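Local coordinates for putative endo-1,4-beta-xylanase (Bacteroides thetaiotaomicron VPI-5482, PDB 5MSX), which is a family 43 glycoside hydrolase, probably an arabinofuranosidase acting in the breakdown of plant pectin, at residues 65-70 with 80-85; 89-94 with 106-111; 96-101 with 179-184; 113-118 with 138-143. One frame throughout, in Å; residues are numbered along the deposited sequence.

Interaction 1. Residues 65-70 with 80-85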
loop_
_atom_site.group_PDB
_atom_site.type_symbol
_atom_site.label_atom_id
_atom_site.label_comp_id
_atom_site.label_asym_id
_atom_site.label_seq_id
_atom_site.Cartn_x
_atom_site.Cartn_y
_atom_site.Cartn_z
ATOM N N PRO C 65 -24.041 -8.766 -7.875
ATOM C CA PRO C 65 -22.611 -9.210 -7.833
ATOM C C PRO C 65 -22.397 -10.587 -7.251
ATOM O O PRO C 65 -22.536 -10.777 -6.025
ATOM C CB PRO C 65 -21.917 -8.168 -6.934
ATOM C CG PRO C 65 -23.019 -7.488 -6.199
ATOM C CD PRO C 65 -24.248 -7.550 -7.068
ATOM N N VAL C 66 -22.056 -11.544 -8.121
ATOM C CA VAL C 66 -21.633 -12.871 -7.678
ATOM C C VAL C 66 -20.303 -13.213 -8.355
ATOM O O VAL C 66 -19.981 -12.686 -9.436
ATOM C CB VAL C 66 -22.722 -13.967 -7.893
ATOM C CG1 VAL C 66 -24.041 -13.551 -7.223
ATOM C CG2 VAL C 66 -22.961 -14.267 -9.361
ATOM N N VAL C 67 -19.512 -14.053 -7.682
ATOM C CA VAL C 67 -18.272 -14.555 -8.247
ATOM C C VAL C 67 -18.374 -16.056 -8.363
ATOM O O VAL C 67 -18.619 -16.728 -7.382
ATOM C CB VAL C 67 -17.015 -14.148 -7.428
ATOM C CG1 VAL C 67 -17.012 -14.738 -6.010
ATOM C CG2 VAL C 67 -15.760 -14.575 -8.172
ATOM N N TRP C 68 -18.183 -16.581 -9.564
ATOM C CA TRP C 68 -18.160 -18.014 -9.781
ATOM C C TRP C 68 -16.732 -18.511 -9.660
ATOM O O TRP C 68 -15.794 -17.813 -10.082
ATOM C CB TRP C 68 -18.693 -18.338 -11.166
ATOM C CG TRP C 68 -20.114 -18.019 -11.411
ATOM C CD1 TRP C 68 -20.654 -16.800 -11.672
ATOM C CD2 TRP C 68 -21.194 -18.957 -11.454
ATOM N NE1 TRP C 68 -22.010 -16.919 -11.845
ATOM C CE2 TRP C 68 -22.360 -18.238 -11.733
ATOM C CE3 TRP C 68 -21.283 -20.332 -11.258
ATOM C CZ2 TRP C 68 -23.605 -18.852 -11.854
ATOM C CZ3 TRP C 68 -22.513 -20.936 -11.385
ATOM C CH2 TRP C 68 -23.656 -20.199 -11.672
ATOM N N LYS C 69 -16.563 -19.693 -9.072
ATOM C CA LYS C 69 -15.272 -20.292 -8.840
ATOM C C LYS C 69 -15.264 -21.718 -9.335
ATOM O O LYS C 69 -16.304 -22.392 -9.349
ATOM C CB LYS C 69 -14.939 -20.336 -7.341
ATOM C CG LYS C 69 -14.793 -18.990 -6.656
ATOM C CD LYS C 69 -14.842 -19.114 -5.123
ATOM C CE LYS C 69 -13.824 -20.108 -4.575
ATOM N NZ LYS C 69 -13.487 -19.856 -3.144
ATOM N N SER C 70 -14.067 -22.177 -9.667
ATOM C CA SER C 70 -13.826 -23.481 -10.198
ATOM C C SER C 70 -12.390 -23.921 -9.944
ATOM O O SER C 70 -11.440 -23.145 -10.147
ATOM C CB SER C 70 -14.031 -23.453 -11.716
ATOM O OG SER C 70 -13.842 -24.736 -12.257
ATOM N N GLY C 80 -24.045 -16.766 -2.602
ATOM C CA GLY C 80 -24.217 -15.402 -2.116
ATOM C C GLY C 80 -23.527 -14.351 -2.976
ATOM O O GLY C 80 -23.087 -14.628 -4.114
ATOM N N THR C 81 -23.453 -13.141 -2.422
ATOM C CA THR C 81 -22.764 -12.033 -3.044
ATOM C C THR C 81 -21.407 -11.856 -2.366
ATOM O O THR C 81 -21.202 -12.340 -1.248
ATOM C CB THR C 81 -23.575 -10.726 -3.011
ATOM O OG1 THR C 81 -22.801 -9.664 -3.586
ATOM C CG2 THR C 81 -24.010 -10.325 -1.571
ATOM N N TYR C 82 -20.478 -11.208 -3.079
ATOM C CA TYR C 82 -19.151 -10.858 -2.552
ATOM C C TYR C 82 -19.104 -9.373 -2.190
ATOM O O TYR C 82 -18.092 -8.907 -1.697
ATOM C CB TYR C 82 -18.005 -11.240 -3.553
ATOM C CG TYR C 82 -18.034 -10.514 -4.897
ATOM C CD1 TYR C 82 -17.461 -9.252 -5.058
ATOM C CD2 TYR C 82 -18.644 -11.088 -6.006
ATOM C CE1 TYR C 82 -17.483 -8.597 -6.287
ATOM C CE2 TYR C 82 -18.666 -10.447 -7.230
ATOM C CZ TYR C 82 -18.084 -9.206 -7.378
ATOM O OH TYR C 82 -18.143 -8.580 -8.594
ATOM N N PHE C 83 -20.193 -8.641 -2.424
ATOM C CA PHE C 83 -20.222 -7.191 -2.260
ATOM C C PHE C 83 -21.572 -6.792 -1.641
ATOM O O PHE C 83 -22.430 -6.230 -2.338
ATOM C CB PHE C 83 -20.025 -6.549 -3.635
ATOM C CG PHE C 83 -19.494 -5.140 -3.629
ATOM C CD1 PHE C 83 -19.748 -4.232 -2.591
ATOM C CD2 PHE C 83 -18.811 -4.683 -4.745
ATOM C CE1 PHE C 83 -19.274 -2.925 -2.662
ATOM C CE2 PHE C 83 -18.340 -3.384 -4.825
ATOM C CZ PHE C 83 -18.580 -2.496 -3.783
ATOM N N PRO C 84 -21.747 -7.046 -0.317
ATOM C CA PRO C 84 -23.037 -6.805 0.363
ATOM C C PRO C 84 -23.675 -5.450 0.120
ATOM O O PRO C 84 -24.835 -5.400 -0.263
ATOM C CB PRO C 84 -22.692 -7.027 1.837
ATOM C CG PRO C 84 -21.652 -8.094 1.775
ATOM C CD PRO C 84 -20.776 -7.649 0.618
ATOM N N SER C 85 -22.930 -4.367 0.247
ATOM C CA SER C 85 -23.532 -3.055 0.037
ATOM C C SER C 85 -24.099 -2.809 -1.377
ATOM O O SER C 85 -24.987 -1.971 -1.547
ATOM C CB SER C 85 -22.575 -1.927 0.441
ATOM O OG SER C 85 -21.625 -1.613 -0.567
HETATM O O HOH W 1 -19.378 -10.483 -10.346
HETATM O O HOH W 2 -20.371 -14.388 -4.962
#

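Interaction 2. Residues 89-94 with 106-111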
loop_
_atom_site.group_PDB
_atom_site.type_symbol
_atom_site.label_atom_id
_atom_site.label_comp_id
_atom_site.label_asym_id
_atom_site.label_seq_id
_atom_site.Cartn_x
_atom_site.Cartn_y
_atom_site.Cartn_z
ATOM N N GLU C 89 -27.964 -3.155 -6.284
ATOM C CA GLU C 89 -27.721 -2.097 -7.243
ATOM C C GLU C 89 -27.564 -2.748 -8.591
ATOM O O GLU C 89 -27.365 -3.949 -8.659
ATOM C CB GLU C 89 -26.441 -1.317 -6.886
ATOM C CG GLU C 89 -26.369 -0.883 -5.422
ATOM C CD GLU C 89 -27.621 -0.158 -4.967
ATOM O OE1 GLU C 89 -28.009 0.818 -5.640
ATOM O OE2 GLU C 89 -28.210 -0.578 -3.949
ATOM N N LYS C 90 -27.639 -1.942 -9.646
ATOM C CA LYS C 90 -27.285 -2.388 -10.987
ATOM C C LYS C 90 -25.758 -2.470 -11.101
ATOM O O LYS C 90 -25.071 -1.499 -10.881
ATOM C CB LYS C 90 -27.838 -1.420 -12.001
ATOM C CG LYS C 90 -27.830 -1.941 -13.429
ATOM C CD LYS C 90 -28.505 -0.941 -14.345
ATOM C CE LYS C 90 -27.678 0.310 -14.545
ATOM N NZ LYS C 90 -28.238 1.083 -15.687
ATOM N N TYR C 91 -25.253 -3.647 -11.440
ATOM C CA TYR C 91 -23.860 -4.014 -11.244
ATOM C C TYR C 91 -23.299 -4.537 -12.571
ATOM O O TYR C 91 -23.733 -5.567 -13.040
ATOM C CB TYR C 91 -23.795 -5.099 -10.176
ATOM C CG TYR C 91 -22.402 -5.371 -9.698
ATOM C CD1 TYR C 91 -21.859 -4.650 -8.641
ATOM C CD2 TYR C 91 -21.608 -6.351 -10.307
ATOM C CE1 TYR C 91 -20.574 -4.901 -8.185
ATOM C CE2 TYR C 91 -20.307 -6.597 -9.858
ATOM C CZ TYR C 91 -19.803 -5.867 -8.792
ATOM O OH TYR C 91 -18.539 -6.085 -8.306
ATOM N N TRP C 92 -22.390 -3.789 -13.162
ATOM C CA TRP C 92 -21.804 -4.071 -14.436
ATOM C C TRP C 92 -20.293 -4.171 -14.395
ATOM O O TRP C 92 -19.608 -3.357 -13.733
ATOM C CB TRP C 92 -22.081 -2.921 -15.404
ATOM C CG TRP C 92 -23.488 -2.776 -15.840
ATOM C CD1 TRP C 92 -24.499 -3.675 -15.702
ATOM C CD2 TRP C 92 -24.020 -1.670 -16.545
ATOM N NE1 TRP C 92 -25.628 -3.185 -16.259
ATOM C CE2 TRP C 92 -25.362 -1.954 -16.796
ATOM C CE3 TRP C 92 -23.475 -0.462 -17.002
ATOM C CZ2 TRP C 92 -26.207 -1.059 -17.469
ATOM C CZ3 TRP C 92 -24.296 0.438 -17.655
ATOM C CH2 TRP C 92 -25.657 0.137 -17.892
ATOM N N ALA C 93 -19.803 -5.128 -15.174
ATOM C CA ALA C 93 -18.474 -5.097 -15.742
ATOM C C ALA C 93 -17.347 -4.888 -14.689
ATOM O O ALA C 93 -16.538 -3.989 -14.797
ATOM C CB ALA C 93 -18.431 -4.060 -16.851
ATOM N N PRO C 94 -17.322 -5.726 -13.664
ATOM C CA PRO C 94 -16.228 -5.648 -12.700
ATOM C C PRO C 94 -14.898 -6.009 -13.355
ATOM O O PRO C 94 -14.831 -6.909 -14.243
ATOM C CB PRO C 94 -16.569 -6.731 -11.676
ATOM C CG PRO C 94 -17.373 -7.713 -12.442
ATOM C CD PRO C 94 -18.117 -6.945 -13.498
ATOM N N ILE C 106 -11.257 -4.288 -6.449
ATOM C CA ILE C 106 -12.063 -4.524 -7.620
ATOM C C ILE C 106 -12.753 -3.225 -7.994
ATOM O O ILE C 106 -13.021 -2.387 -7.126
ATOM C CB ILE C 106 -13.020 -5.717 -7.383
ATOM C CG1 ILE C 106 -13.480 -6.323 -8.719
ATOM C CG2 ILE C 106 -14.175 -5.319 -6.464
ATOM C CD1 ILE C 106 -14.001 -7.734 -8.568
ATOM N N TYR C 107 -12.976 -3.018 -9.290
ATOM C CA TYR C 107 -13.449 -1.745 -9.805
ATOM C C TYR C 107 -14.697 -1.916 -10.724
ATOM O O TYR C 107 -14.602 -1.820 -11.952
ATOM C CB TYR C 107 -12.323 -1.028 -10.511
ATOM C CG TYR C 107 -11.063 -0.879 -9.676
ATOM C CD1 TYR C 107 -10.185 -1.942 -9.516
ATOM C CD2 TYR C 107 -10.753 0.320 -9.034
ATOM C CE1 TYR C 107 -9.033 -1.826 -8.756
ATOM C CE2 TYR C 107 -9.588 0.453 -8.273
ATOM C CZ TYR C 107 -8.734 -0.632 -8.146
ATOM O OH TYR C 107 -7.588 -0.569 -7.409
ATOM N N PRO C 108 -15.867 -2.161 -10.118
ATOM C CA PRO C 108 -17.081 -2.373 -10.913
ATOM C C PRO C 108 -17.794 -1.091 -11.299
ATOM O O PRO C 108 -17.440 0.004 -10.832
ATOM C CB PRO C 108 -17.919 -3.262 -10.009
ATOM C CG PRO C 108 -17.552 -2.811 -8.640
ATOM C CD PRO C 108 -16.085 -2.509 -8.700
ATOM N N THR C 109 -18.762 -1.218 -12.209
ATOM C CA THR C 109 -19.570 -0.084 -12.645
ATOM C C THR C 109 -20.948 -0.221 -12.010
ATOM O O THR C 109 -21.708 -1.117 -12.356
ATOM C CB THR C 109 -19.614 -0.005 -14.158
ATOM O OG1 THR C 109 -18.278 0.186 -14.623
ATOM C CG2 THR C 109 -20.491 1.151 -14.660
ATOM N N ILE C 110 -21.230 0.647 -11.033
ATOM C CA ILE C 110 -22.415 0.489 -10.172
ATOM C C ILE C 110 -23.349 1.654 -10.446
ATOM O O ILE C 110 -22.955 2.824 -10.351
ATOM C CB ILE C 110 -22.034 0.335 -8.686
ATOM C CG1 ILE C 110 -20.968 -0.763 -8.531
ATOM C CG2 ILE C 110 -23.256 -0.021 -7.842
ATOM C CD1 ILE C 110 -20.650 -1.210 -7.107
ATOM N N ASN C 111 -24.566 1.308 -10.875
ATOM C CA ASN C 111 -25.560 2.275 -11.376
ATOM C C ASN C 111 -24.961 3.245 -12.368
ATOM O O ASN C 111 -25.174 4.441 -12.270
ATOM C CB ASN C 111 -26.248 2.994 -10.205
ATOM C CG ASN C 111 -26.913 2.017 -9.263
ATOM O OD1 ASN C 111 -27.556 1.064 -9.693
ATOM N ND2 ASN C 111 -26.736 2.219 -7.979
HETATM O O HOH W 3 -24.082 -0.256 -13.390
HETATM O O HOH W 4 -16.120 -1.268 -14.275
#

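Interaction 3. Residues 96-101 with 179-184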
loop_
_atom_site.group_PDB
_atom_site.type_symbol
_atom_site.label_atom_id
_atom_site.label_comp_id
_atom_site.label_asym_id
_atom_site.label_seq_id
_atom_site.Cartn_x
_atom_site.Cartn_y
_atom_site.Cartn_z
ATOM N N LYS C 96 -10.912 -7.459 -12.961
ATOM C CA LYS C 96 -10.262 -8.491 -12.156
ATOM C C LYS C 96 -10.033 -8.004 -10.716
ATOM O O LYS C 96 -10.027 -6.795 -10.456
ATOM C CB LYS C 96 -8.952 -8.908 -12.781
ATOM C CG LYS C 96 -9.211 -9.793 -13.977
ATOM C CD LYS C 96 -7.975 -10.210 -14.694
ATOM C CE LYS C 96 -8.371 -10.492 -16.136
ATOM N NZ LYS C 96 -7.246 -11.143 -16.779
ATOM N N ALA C 97 -9.949 -8.957 -9.795
ATOM C CA ALA C 97 -9.607 -8.668 -8.400
ATOM C C ALA C 97 -8.092 -8.463 -8.380
ATOM O O ALA C 97 -7.379 -9.347 -8.778
ATOM C CB ALA C 97 -10.007 -9.832 -7.501
ATOM N N ILE C 98 -7.623 -7.288 -7.980
ATOM C CA ILE C 98 -6.181 -6.929 -8.059
ATOM C C ILE C 98 -5.545 -7.010 -6.659
ATOM O O ILE C 98 -6.026 -6.372 -5.725
ATOM C CB ILE C 98 -6.021 -5.501 -8.623
ATOM C CG1 ILE C 98 -6.863 -5.330 -9.905
ATOM C CG2 ILE C 98 -4.552 -5.180 -8.900
ATOM C CD1 ILE C 98 -6.459 -6.269 -11.038
ATOM N N PHE C 99 -4.481 -7.786 -6.512
ATOM C CA PHE C 99 -3.792 -7.881 -5.221
ATOM C C PHE C 99 -2.810 -6.730 -5.040
ATOM O O PHE C 99 -1.941 -6.558 -5.849
ATOM C CB PHE C 99 -3.068 -9.206 -5.054
ATOM C CG PHE C 99 -2.445 -9.351 -3.708
ATOM C CD1 PHE C 99 -3.226 -9.661 -2.613
ATOM C CD2 PHE C 99 -1.093 -9.119 -3.527
ATOM C CE1 PHE C 99 -2.661 -9.781 -1.346
ATOM C CE2 PHE C 99 -0.522 -9.217 -2.269
ATOM C CZ PHE C 99 -1.300 -9.546 -1.179
ATOM N N ALA C 100 -2.970 -5.946 -3.983
ATOM C CA ALA C 100 -2.038 -4.865 -3.652
ATOM C C ALA C 100 -2.243 -4.453 -2.195
ATOM O O ALA C 100 -3.358 -4.584 -1.649
ATOM C CB ALA C 100 -2.226 -3.660 -4.571
ATOM N N ASN C 101 -1.155 -3.998 -1.562
ATOM C CA ASN C 101 -1.167 -3.547 -0.153
ATOM C C ASN C 101 -1.731 -4.600 0.783
ATOM O O ASN C 101 -2.453 -4.278 1.696
ATOM C CB ASN C 101 -1.986 -2.242 -0.004
ATOM C CG ASN C 101 -1.549 -1.169 -0.967
ATOM O OD1 ASN C 101 -0.354 -0.902 -1.105
ATOM N ND2 ASN C 101 -2.510 -0.553 -1.656
ATOM N N GLU C 179 -0.497 4.427 -5.433
ATOM C CA GLU C 179 -0.210 3.222 -4.632
ATOM C C GLU C 179 -1.313 2.843 -3.678
ATOM O O GLU C 179 -1.457 1.668 -3.346
ATOM C CB GLU C 179 1.085 3.344 -3.812
ATOM C CG GLU C 179 2.315 3.752 -4.607
ATOM C CD GLU C 179 2.564 5.245 -4.525
ATOM O OE1 GLU C 179 1.817 6.010 -5.193
ATOM O OE2 GLU C 179 3.486 5.648 -3.775
ATOM N N ASP C 180 -2.089 3.819 -3.227
ATOM C CA ASP C 180 -3.323 3.519 -2.495
ATOM C C ASP C 180 -4.394 2.768 -3.367
ATOM O O ASP C 180 -5.396 2.305 -2.829
ATOM C CB ASP C 180 -3.924 4.797 -1.849
ATOM C CG ASP C 180 -4.406 5.838 -2.878
ATOM O OD1 ASP C 180 -4.471 5.553 -4.086
ATOM O OD2 ASP C 180 -4.708 6.971 -2.473
ATOM N N MET C 181 -4.198 2.716 -4.692
ATOM C CA MET C 181 -5.069 1.969 -5.636
ATOM C C MET C 181 -6.511 2.511 -5.769
ATOM O O MET C 181 -7.400 1.821 -6.306
ATOM C CB MET C 181 -5.080 0.474 -5.272
ATOM C CG MET C 181 -3.700 -0.174 -5.347
ATOM S SD MET C 181 -3.017 -0.187 -7.026
ATOM C CE MET C 181 -4.078 -1.484 -7.689
ATOM N N ILE C 182 -6.751 3.728 -5.259
ATOM C CA ILE C 182 -8.063 4.335 -5.319
ATOM C C ILE C 182 -8.087 5.762 -5.866
ATOM O O ILE C 182 -9.149 6.304 -6.101
ATOM C CB ILE C 182 -8.763 4.234 -3.955
ATOM C CG1 ILE C 182 -8.060 5.050 -2.882
ATOM C CG2 ILE C 182 -8.808 2.784 -3.499
ATOM C CD1 ILE C 182 -8.770 4.950 -1.547
ATOM N N THR C 183 -6.929 6.351 -6.104
ATOM C CA THR C 183 -6.827 7.735 -6.496
ATOM C C THR C 183 -6.284 7.702 -7.901
ATOM O O THR C 183 -5.174 7.220 -8.119
ATOM C CB THR C 183 -5.820 8.478 -5.590
ATOM O OG1 THR C 183 -6.185 8.312 -4.209
ATOM C CG2 THR C 183 -5.758 9.949 -5.943
ATOM N N VAL C 184 -7.047 8.244 -8.834
ATOM C CA VAL C 184 -6.645 8.312 -10.199
ATOM C C VAL C 184 -5.808 9.551 -10.390
ATOM O O VAL C 184 -6.114 10.568 -9.822
ATOM C CB VAL C 184 -7.856 8.346 -11.138
ATOM C CG1 VAL C 184 -7.381 8.398 -12.583
ATOM C CG2 VAL C 184 -8.721 7.113 -10.898
#

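Interaction 4. Residues 113-118 with 138-143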
loop_
_atom_site.group_PDB
_atom_site.type_symbol
_atom_site.label_atom_id
_atom_site.label_comp_id
_atom_site.label_asym_id
_atom_site.label_seq_id
_atom_site.Cartn_x
_atom_site.Cartn_y
_atom_site.Cartn_z
ATOM N N TYR C 113 -21.622 3.944 -12.899
ATOM C CA TYR C 113 -20.406 4.680 -12.504
ATOM C C TYR C 113 -19.388 3.775 -11.828
ATOM O O TYR C 113 -19.751 2.881 -11.084
ATOM C CB TYR C 113 -20.754 5.884 -11.594
ATOM C CG TYR C 113 -21.497 6.972 -12.320
ATOM C CD1 TYR C 113 -22.872 6.931 -12.454
ATOM C CD2 TYR C 113 -20.820 8.036 -12.888
ATOM C CE1 TYR C 113 -23.552 7.937 -13.133
ATOM C CE2 TYR C 113 -21.488 9.040 -13.556
ATOM C CZ TYR C 113 -22.851 8.975 -13.677
ATOM O OH TYR C 113 -23.496 9.958 -14.368
ATOM N N MET C 114 -18.110 4.029 -12.100
ATOM C CA MET C 114 -17.042 3.208 -11.544
ATOM C C MET C 114 -16.753 3.591 -10.091
ATOM O O MET C 114 -16.682 4.784 -9.795
ATOM C CB MET C 114 -15.789 3.366 -12.383
ATOM C CG MET C 114 -15.982 2.815 -13.800
ATOM S SD MET C 114 -14.552 3.070 -14.839
ATOM C CE MET C 114 -14.313 4.855 -14.763
ATOM N N TYR C 115 -16.574 2.576 -9.243
ATOM C CA TYR C 115 -16.157 2.698 -7.843
ATOM C C TYR C 115 -15.020 1.732 -7.506
ATOM O O TYR C 115 -15.053 0.576 -7.924
ATOM C CB TYR C 115 -17.297 2.335 -6.891
ATOM C CG TYR C 115 -18.475 3.251 -6.988
ATOM C CD1 TYR C 115 -19.432 3.076 -7.987
ATOM C CD2 TYR C 115 -18.647 4.298 -6.065
ATOM C CE1 TYR C 115 -20.510 3.938 -8.093
ATOM C CE2 TYR C 115 -19.731 5.146 -6.138
ATOM C CZ TYR C 115 -20.662 4.983 -7.154
ATOM O OH TYR C 115 -21.735 5.846 -7.240
ATOM N N PRO C 116 -14.054 2.186 -6.685
ATOM C CA PRO C 116 -13.079 1.278 -6.079
ATOM C C PRO C 116 -13.619 0.570 -4.844
ATOM O O PRO C 116 -14.214 1.200 -3.973
ATOM C CB PRO C 116 -11.933 2.212 -5.709
ATOM C CG PRO C 116 -12.588 3.526 -5.420
ATOM C CD PRO C 116 -13.806 3.593 -6.303
ATOM N N ALA C 117 -13.424 -0.742 -4.782
ATOM C CA ALA C 117 -13.844 -1.545 -3.652
ATOM C C ALA C 117 -12.669 -2.388 -3.193
ATOM O O ALA C 117 -11.751 -2.648 -3.980
ATOM C CB ALA C 117 -15.029 -2.424 -4.020
ATOM N N VAL C 118 -12.702 -2.825 -1.934
ATOM C CA VAL C 118 -11.558 -3.520 -1.324
ATOM C C VAL C 118 -12.021 -4.608 -0.394
ATOM O O VAL C 118 -13.068 -4.479 0.211
ATOM C CB VAL C 118 -10.632 -2.521 -0.568
ATOM C CG1 VAL C 118 -11.380 -1.815 0.573
ATOM C CG2 VAL C 118 -9.366 -3.219 -0.063
ATOM N N PRO C 138 -27.541 9.686 -8.571
ATOM C CA PRO C 138 -26.944 8.945 -9.694
ATOM C C PRO C 138 -25.570 8.362 -9.341
ATOM O O PRO C 138 -25.256 7.248 -9.777
ATOM C CB PRO C 138 -26.841 9.994 -10.807
ATOM C CG PRO C 138 -26.808 11.316 -10.102
ATOM C CD PRO C 138 -27.408 11.142 -8.728
ATOM N N PHE C 139 -24.781 9.098 -8.549
ATOM C CA PHE C 139 -23.533 8.584 -7.997
ATOM C C PHE C 139 -23.205 9.143 -6.598
ATOM O O PHE C 139 -23.716 10.180 -6.200
ATOM C CB PHE C 139 -22.387 8.853 -8.971
ATOM C CG PHE C 139 -22.218 10.299 -9.337
ATOM C CD1 PHE C 139 -21.474 11.159 -8.522
ATOM C CD2 PHE C 139 -22.787 10.809 -10.501
ATOM C CE1 PHE C 139 -21.304 12.493 -8.861
ATOM C CE2 PHE C 139 -22.628 12.148 -10.845
ATOM C CZ PHE C 139 -21.883 12.991 -10.023
ATOM N N THR C 140 -22.340 8.417 -5.895
ATOM C CA THR C 140 -21.846 8.725 -4.546
ATOM C C THR C 140 -20.504 9.481 -4.706
ATOM O O THR C 140 -19.878 9.422 -5.779
ATOM C CB THR C 140 -21.734 7.385 -3.768
ATOM O OG1 THR C 140 -23.056 6.883 -3.538
ATOM C CG2 THR C 140 -21.041 7.450 -2.444
ATOM N N PRO C 141 -20.084 10.262 -3.681
ATOM C CA PRO C 141 -18.740 10.872 -3.744
ATOM C C PRO C 141 -17.579 9.861 -3.790
ATOM O O PRO C 141 -16.471 10.241 -4.121
ATOM C CB PRO C 141 -18.671 11.706 -2.454
ATOM C CG PRO C 141 -20.095 12.029 -2.143
ATOM C CD PRO C 141 -20.881 10.827 -2.572
ATOM N N SER C 142 -17.849 8.619 -3.394
ATOM C CA SER C 142 -16.991 7.447 -3.541
ATOM C C SER C 142 -16.584 6.957 -4.948
ATOM O O SER C 142 -15.894 5.928 -5.046
ATOM C CB SER C 142 -17.682 6.267 -2.877
ATOM O OG SER C 142 -17.848 6.495 -1.504
ATOM N N THR C 143 -16.992 7.637 -6.017
ATOM C CA THR C 143 -16.628 7.208 -7.363
ATOM C C THR C 143 -15.102 7.217 -7.585
ATOM O O THR C 143 -14.371 8.027 -6.984
ATOM C CB THR C 143 -17.239 8.105 -8.452
ATOM O OG1 THR C 143 -16.922 9.463 -8.165
ATOM C CG2 THR C 143 -18.756 7.923 -8.566
HETATM O O HOH W 5 -23.513 5.186 -9.125
#

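Interaction 1. Residues 65-70 with 80-85
Thr81 OG1 is held from two directions: it donates to Pro65 O at 2.7 Å, lying in the plane of that carbonyl, and accepts from Phe83 N in its own segment, 3.0 Å away. The second bond makes an ST turn. Both depend on the hydroxyl pointing away from the threonine nitrogen (chi1 177°), which puts OG1 beside the carbonyl carbon, where the turn can close. A CA-H...O contact from Thr81 CA, 3.2 Å from Pro65 O, adds to the grip on the same carbonyl.

Next along the chain, Tyr82 slots its ring against the 65-67 backbone. Pro65 CB sits over one face in a CH-pi contact, while Val66 C and Val67 N line the edge. Val67 CB meets Tyr82 CD2 at 3.7 Å, the two side chains crossing at about a right angle. A water donates to Gly80 O and accepts from Val67 N, each at 2.9 Å, so backbone groups that do not meet directly are still joined. The Tyr82 hydroxyl bonds Tyr91 OH and also a second water.

Strand 67-70 pairs with strand 45-52, whose Tyr49 meets Tyr82 edge-to-face, and strand 91-92 brings Tyr91 against both Pro65 and Phe83.

Interaction 2. Residues 89-94 with 106-111
The Tyr91 ring lies aslant the Pro108 pyrrolidine, Tyr91 CZ to Pro108 CB 3.4 Å, and its CE1 reaches Ile110 CD1 at 3.8 Å. Tyr91 CG is trans to the backbone nitrogen (chi1 -169°), which brings the ring to Pro108. On the other face of this short antiparallel strand pair, Trp92 CB and Thr109 CB stand 4.0 Å apart. Lys90 CE lies above the rim of the Trp92 indole. Between these faces, Trp92 and Thr109 form the hydrogen-bonded pair and exchange both backbone bonds.

At the far end Asn111 grips segment 89-94 with both halves of its amide. ND2 donates to the anti lone pair of Glu89 OE1 at 3.0 Å, almost in its own amide plane although the carboxylate is turned 84° from it; OD1 takes Lys90 N, also at 3.0 Å. A water accepts from Thr109 OG1 and donates to Ala93 O and Tyr107 O. Thr109 OG1 also receives Asp154 N, a link to a residue predicted to tune the catalytic acid.

Strand 113-119 borders strand 109-110 on its other side, and strand 45-52 packs on Trp92 and Pro94.

Interaction 3. Residues 96-101 with 179-184
Met181 leaves its backbone with CG opposite the carbonyl carbon (chi1 -61°), then bends at chi2 and chi3, and the curled chain presents two separate carbons to strand 98-100. CG rests on Ala100 CB at 3.9 Å, and the terminal CE reaches Ile98 CG2, also at 3.9 Å, the Ile98 and Met181 side chains crossing at about a right angle. Asn101 extends its amide toward the same loop: ND2 donates to Glu179 O at 3.0 Å with an N-H...O angle of 167°, the acceptor lying in the amide plane and the donor in the carbonyl plane. An Asx turn shapes the loop from within, Asp180 OD1 accepting from Ile182 N at 3.1 Å. The contact thus joins the loop after strand 173-177 to strand 98-100; Asp180 and Thr183 also pack on Asn271 of a second subunit. Tyr105, on the next strand, bonds Asn101 ND2 and packs on Met181.

The chemistry is sparse, which implies that direction here comes from the asparagine and close fit from the bent methionine chain.

Interaction 4. Residues 113-118 with 138-143
A type I beta turn, Thr140 to Thr143, and the loop leading into it pack against the Tyr113 and Tyr115 side chains of strand 113-119. The Tyr115 hydroxyl is used in both senses: Thr140 N donates to OH at 3.0 Å along a nearly straight line (167°), and OH in turn donates to a water at 2.7 Å. That water donates to Pro138 O at 2.8 Å, so one phenol oxygen holds the chain directly after Phe139 and, through the water, before it. Around the ring, Ser142 CB lies in plane at the edge, whereas Thr143 CG2 stands above it, off-centre, 4.2 Å from the centroid.

Family 43 enzymes are built as five-bladed beta-propellers, and strand 113-119 belongs to one of the antiparallel sheets of that fold; here an irregular loop with a cis peptide before Pro138 covers part of it. Phe139 does the covering at Tyr113. The backbone puts Phe139 CB over the Tyr113 face, 4.1 Å from its centroid, and chi1 (57°) turns the phenyl edge to that face, Phe139 CD2 to Tyr113 CZ 3.7 Å. The planes of this edge-to-face pair are inclined at 51°. Near the turn's end, Thr143 CA makes a CA-H...O contact of 3.4 Å with Met114 O, next to the backbone hydrogen bonding between Met114 and Leu144.

All four contacts lie in the family 43 catalytic region, and three of them meet in a single antiparallel sheet. Interactions 2 and 4 are closest, their centres about 9 Å apart, because strands 109-110 and 113-119 are neighbours there; interaction 3 reaches the same sheet through strand 98-100, about 16 Å between centres from interaction 2. Interaction 1, its centre about 12 Å from that of interaction 2, touches interaction 2 from strand 67-70, part of another sheet. Along the chain, interaction 1 closes before interaction 2 opens, interactions 2 and 3 alternate their segments, and interaction 4 is nested inside the loop closed by interaction 3. Strand pairing within the sheet is thus combined with loop contacts from further along the chain, beside the probable catalytic centre at interaction 2.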